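Local coordinates for protein SxtG (PDB 6U1R) that transfers an amidino group from a donor to an acceptor amine in the saxitoxin biosynthetic pathway, probably in the manner of a glycine amidinotransferase, at residues E95-H98 / I99-E103; R244-E247 / D248-I252. All coordinates share one frame; numbering follows the deposited sequence.

Contact 1: residues E95-H98 / I99-E103; sequences EFIH and ILEAE
L100 lays its CD1 methyl over one face of the F96 ring, 4.1 Å from L100 CD1 to the F96 ring centroid and shifted toward the rim, a CH-pi contact between side chains one helical turn apart (i, i+4). The ring gets there because F96 turns its CG anti to the backbone N (chi1 173°), while L100 sends its own CG beside the N, back toward the preceding turn. On the next flank, I97 and E101 run side by side and point the same way; the I97 CG2 methyl sits over one face of the E101 carboxylate, 3.7 Å from E101 CD. The extended E101 chain leaves its OE1 4.0 Å from H98 ND1, ring and carboxylate planes 56° apart, and a water spans the gap. It lies in the plane of the H98 ring, at its edge, with a weak link to ND1, and donates to E101 OE1 at 2.5 Å, a length short enough to be read with caution. E95 crosses I99 at about a right angle, its OE2 reaching 3.5 Å from I99 CG1, a carboxylate oxygen against an aliphatic branch. Beneath these side chains the turns are held by i to i+4 backbone bonds, among them L100 N to F96 O at 3.0 Å and E101 N to I97 O at 2.9 Å. Further out, F356 and F366 meet the F96 ring. After the last turn E103 leaves helical geometry, its OE1 in a salt bridge with R330. With E95, H98 and E101 on its exposed side, this is the C-terminal end of the amphipathic helix 83-102, whose F96, I97, I99 and L100 pack on strands 37-42, 106-109, 330-334 and 350-354 of the alpha/beta amidinotransferase fold.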
# COMPACT_ATOMS: atom_id res chain seq x y z
N GLU A 95 -18.89 27.79 -0.64
CA GLU A 95 -18.72 28.83 -1.65
C GLU A 95 -17.61 28.46 -2.64
O GLU A 95 -17.75 28.71 -3.85
CB GLU A 95 -18.42 30.17 -0.98
CG GLU A 95 -18.27 31.32 -1.98
CD GLU A 95 -19.43 31.40 -2.99
OE1 GLU A 95 -20.61 31.28 -2.58
OE2 GLU A 95 -19.15 31.56 -4.20
N PHE A 96 -16.51 27.90 -2.15
CA PHE A 96 -15.44 27.40 -3.02
C PHE A 96 -15.99 26.38 -4.02
O PHE A 96 -15.72 26.45 -5.22
CB PHE A 96 -14.33 26.81 -2.13
CG PHE A 96 -13.23 26.09 -2.87
CD1 PHE A 96 -12.63 26.66 -3.97
CD2 PHE A 96 -12.75 24.88 -2.40
CE1 PHE A 96 -11.60 26.01 -4.63
CE2 PHE A 96 -11.70 24.22 -3.05
CZ PHE A 96 -11.12 24.79 -4.17
N ILE A 97 -16.80 25.43 -3.54
CA ILE A 97 -17.40 24.45 -4.43
C ILE A 97 -18.34 25.13 -5.44
O ILE A 97 -18.34 24.78 -6.63
CB ILE A 97 -18.13 23.38 -3.60
CG1 ILE A 97 -17.10 22.50 -2.88
CG2 ILE A 97 -19.05 22.54 -4.48
CD1 ILE A 97 -17.67 21.65 -1.75
N HIS A 98 -19.12 26.12 -4.99
CA HIS A 98 -20.00 26.85 -5.91
C HIS A 98 -19.19 27.49 -7.04
O HIS A 98 -19.60 27.46 -8.21
CB HIS A 98 -20.81 27.91 -5.17
CG HIS A 98 -22.07 27.42 -4.52
ND1 HIS A 98 -22.89 26.46 -5.08
CD2 HIS A 98 -22.67 27.79 -3.36
CE1 HIS A 98 -23.93 26.25 -4.29
NE2 HIS A 98 -23.82 27.04 -3.24
N ILE A 99 -18.05 28.09 -6.72
CA ILE A 99 -17.17 28.66 -7.75
C ILE A 99 -16.71 27.58 -8.72
O ILE A 99 -16.77 27.75 -9.95
CB ILE A 99 -15.97 29.38 -7.10
CG1 ILE A 99 -16.47 30.60 -6.31
CG2 ILE A 99 -14.96 29.78 -8.18
CD1 ILE A 99 -15.39 31.38 -5.55
N LEU A 100 -16.19 26.46 -8.20
CA LEU A 100 -15.73 25.38 -9.06
C LEU A 100 -16.83 24.93 -10.02
O LEU A 100 -16.58 24.73 -11.22
CB LEU A 100 -15.26 24.20 -8.22
CG LEU A 100 -13.96 24.39 -7.42
CD1 LEU A 100 -13.74 23.19 -6.50
CD2 LEU A 100 -12.77 24.56 -8.34
N GLU A 101 -18.04 24.73 -9.51
CA GLU A 101 -19.14 24.27 -10.35
C GLU A 101 -19.54 25.32 -11.37
O GLU A 101 -19.83 24.99 -12.53
CB GLU A 101 -20.32 23.87 -9.46
CG GLU A 101 -19.99 22.65 -8.57
CD GLU A 101 -21.07 22.32 -7.54
OE1 GLU A 101 -21.80 23.23 -7.08
OE2 GLU A 101 -21.16 21.13 -7.15
N ALA A 102 -19.58 26.59 -10.97
CA ALA A 102 -19.91 27.64 -11.93
C ALA A 102 -18.88 27.73 -13.03
O ALA A 102 -19.20 28.07 -14.18
CB ALA A 102 -20.03 28.97 -11.20
N GLU A 103 -17.62 27.41 -12.71
CA GLU A 103 -16.56 27.39 -13.71
C GLU A 103 -16.51 26.08 -14.50
O GLU A 103 -15.55 25.87 -15.25
CB GLU A 103 -15.22 27.66 -13.02
CG GLU A 103 -15.12 29.04 -12.39
CD GLU A 103 -15.18 30.16 -13.42
OE1 GLU A 103 -14.72 29.95 -14.57
OE2 GLU A 103 -15.69 31.25 -13.07
O HOH W 1 -23.41 24.93 -7.99

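Contact 2: residues R244-E247 / D248-I252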
# COMPACT_ATOMS: atom_id res chain seq x y z
N ARG A 244 11.36 4.92 -8.09
CA ARG A 244 11.38 3.58 -8.68
C ARG A 244 10.02 3.20 -9.23
O ARG A 244 9.92 2.61 -10.32
CB ARG A 244 11.83 2.53 -7.68
CG ARG A 244 11.79 1.13 -8.34
CD ARG A 244 12.71 0.14 -7.72
NE ARG A 244 14.06 0.67 -7.55
CZ ARG A 244 14.87 0.35 -6.55
NH1 ARG A 244 14.47 -0.52 -5.63
NH2 ARG A 244 16.08 0.90 -6.47
N HIS A 245 8.95 3.50 -8.49
CA HIS A 245 7.61 3.17 -8.97
C HIS A 245 7.31 3.84 -10.30
O HIS A 245 6.63 3.24 -11.16
CB HIS A 245 6.58 3.58 -7.91
CG HIS A 245 5.20 3.12 -8.22
ND1 HIS A 245 4.82 1.80 -8.15
CD2 HIS A 245 4.10 3.81 -8.63
CE1 HIS A 245 3.54 1.69 -8.49
NE2 HIS A 245 3.08 2.90 -8.77
N LEU A 246 7.81 5.06 -10.51
CA LEU A 246 7.51 5.86 -11.70
C LEU A 246 8.66 5.90 -12.71
O LEU A 246 8.64 6.73 -13.62
CB LEU A 246 7.15 7.29 -11.29
CG LEU A 246 5.92 7.46 -10.39
CD1 LEU A 246 5.68 8.94 -10.10
CD2 LEU A 246 4.71 6.77 -11.00
N GLU A 247 9.65 5.00 -12.60
CA GLU A 247 10.91 5.19 -13.34
C GLU A 247 10.77 5.01 -14.85
O GLU A 247 11.61 5.52 -15.59
CB GLU A 247 11.98 4.21 -12.84
CG GLU A 247 11.66 2.74 -13.13
CD GLU A 247 12.67 1.77 -12.53
OE1 GLU A 247 13.63 2.22 -11.86
OE2 GLU A 247 12.48 0.55 -12.71
N ASP A 248 9.76 4.29 -15.32
CA ASP A 248 9.62 4.08 -16.76
C ASP A 248 9.33 5.38 -17.51
O ASP A 248 9.72 5.52 -18.67
CB ASP A 248 8.51 3.06 -17.06
CG ASP A 248 8.87 1.64 -16.64
OD1 ASP A 248 10.07 1.35 -16.48
OD2 ASP A 248 7.95 0.82 -16.49
N GLU A 249 8.63 6.32 -16.87
CA GLU A 249 8.13 7.48 -17.59
C GLU A 249 8.43 8.82 -16.93
O GLU A 249 8.30 9.85 -17.61
CB GLU A 249 6.61 7.39 -17.80
CG GLU A 249 6.08 6.10 -18.44
CD GLU A 249 6.51 5.91 -19.89
OE1 GLU A 249 7.05 6.86 -20.51
OE2 GLU A 249 6.32 4.79 -20.42
N TYR A 250 8.84 8.86 -15.66
CA TYR A 250 8.91 10.10 -14.90
C TYR A 250 10.29 10.28 -14.27
O TYR A 250 10.99 9.32 -13.96
CB TYR A 250 7.85 10.14 -13.78
CG TYR A 250 6.46 10.13 -14.32
CD1 TYR A 250 5.81 11.31 -14.63
CD2 TYR A 250 5.80 8.93 -14.57
CE1 TYR A 250 4.52 11.31 -15.15
CE2 TYR A 250 4.51 8.92 -15.08
CZ TYR A 250 3.88 10.12 -15.38
OH TYR A 250 2.61 10.11 -15.89
N ARG A 251 10.65 11.54 -14.09
CA ARG A 251 11.87 11.94 -13.40
C ARG A 251 11.47 12.83 -12.24
O ARG A 251 10.74 13.80 -12.43
CB ARG A 251 12.80 12.70 -14.34
CG ARG A 251 13.15 11.96 -15.63
CD ARG A 251 13.78 12.90 -16.66
NE ARG A 251 12.82 13.82 -17.28
CZ ARG A 251 12.36 13.75 -18.54
NH1 ARG A 251 12.76 12.78 -19.36
NH2 ARG A 251 11.51 14.66 -18.99
N ILE A 252 11.97 12.51 -11.04
CA ILE A 252 11.69 13.29 -9.84
C ILE A 252 12.92 14.11 -9.45
O ILE A 252 14.01 13.55 -9.27
CB ILE A 252 11.27 12.39 -8.67
CG1 ILE A 252 10.11 11.49 -9.12
CG2 ILE A 252 10.93 13.25 -7.44
CD1 ILE A 252 9.47 10.72 -8.00
O HOH W 2 7.33 2.95 -13.99
O HOH W 3 13.23 7.86 -14.83
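Y250 holds its CG beside the backbone N (chi1 -64°), and chi2 then stands the ring nearly square to that first bond, which brings the ring edge at CD2 beside the L246 carbonyl: L246 O lies in the ring plane, 3.7 Å from Y250 CD2. The backbone turn itself sets L246 CB against Y250 CB at 3.8 Å. That same L246 O takes two backbone N-H groups. Y250 N lies nearly on the line of the carbonyl bond, 3.0 Å from L246 O, yet its hydrogen bond is bent (N-H...O 143°), whereas E249 N comes in from above the carbonyl plane at 3.3 Å, longer but straighter. One oxygen thus gathers the turn that carries the chain from the end of helix 236-245 into strand 251-255, the second connection of a beta-alpha-beta unit that begins with strand 225-229. Away from the turn, L246 and Y250 both pack on I226 of that first strand and on I142 of strand 139-142. One water links H245 O to D248 N, 3.1 Å from the latter; a second, on another side of the turn, donates to E247 O and to Y250 O, the latter at 2.8 Å. Around the bend, the E247 and D248 side chains cross, their carboxylate planes 34° apart; E247 OE2 stands 4.5 Å from D248 OD1, a pairing of like charges that may raise the pKa of either group. E249 directs its carboxylate to a salt bridge with R224.

In the fold
Contact 1 and contact 2 are separate local arrangements on distant parts of the chain, their centres 34 Å apart and their nearest atoms about 22 Å apart. They follow each other in sequence, and their centres lie about 20 and 21 Å from the centre of the chain. Contact 1 is the one near the predicted catalytic machinery: the F96 side chain is about 9 Å from that of C368, predicted to form the amidino-cysteine intermediate. Contact 2 lies away from the predicted active-site residues and faces the second subunit instead, R244 NH1 bonding to the backbone oxygens of F171 and A175 of that subunit. No other protein chain of the assembly touches residues 95-103.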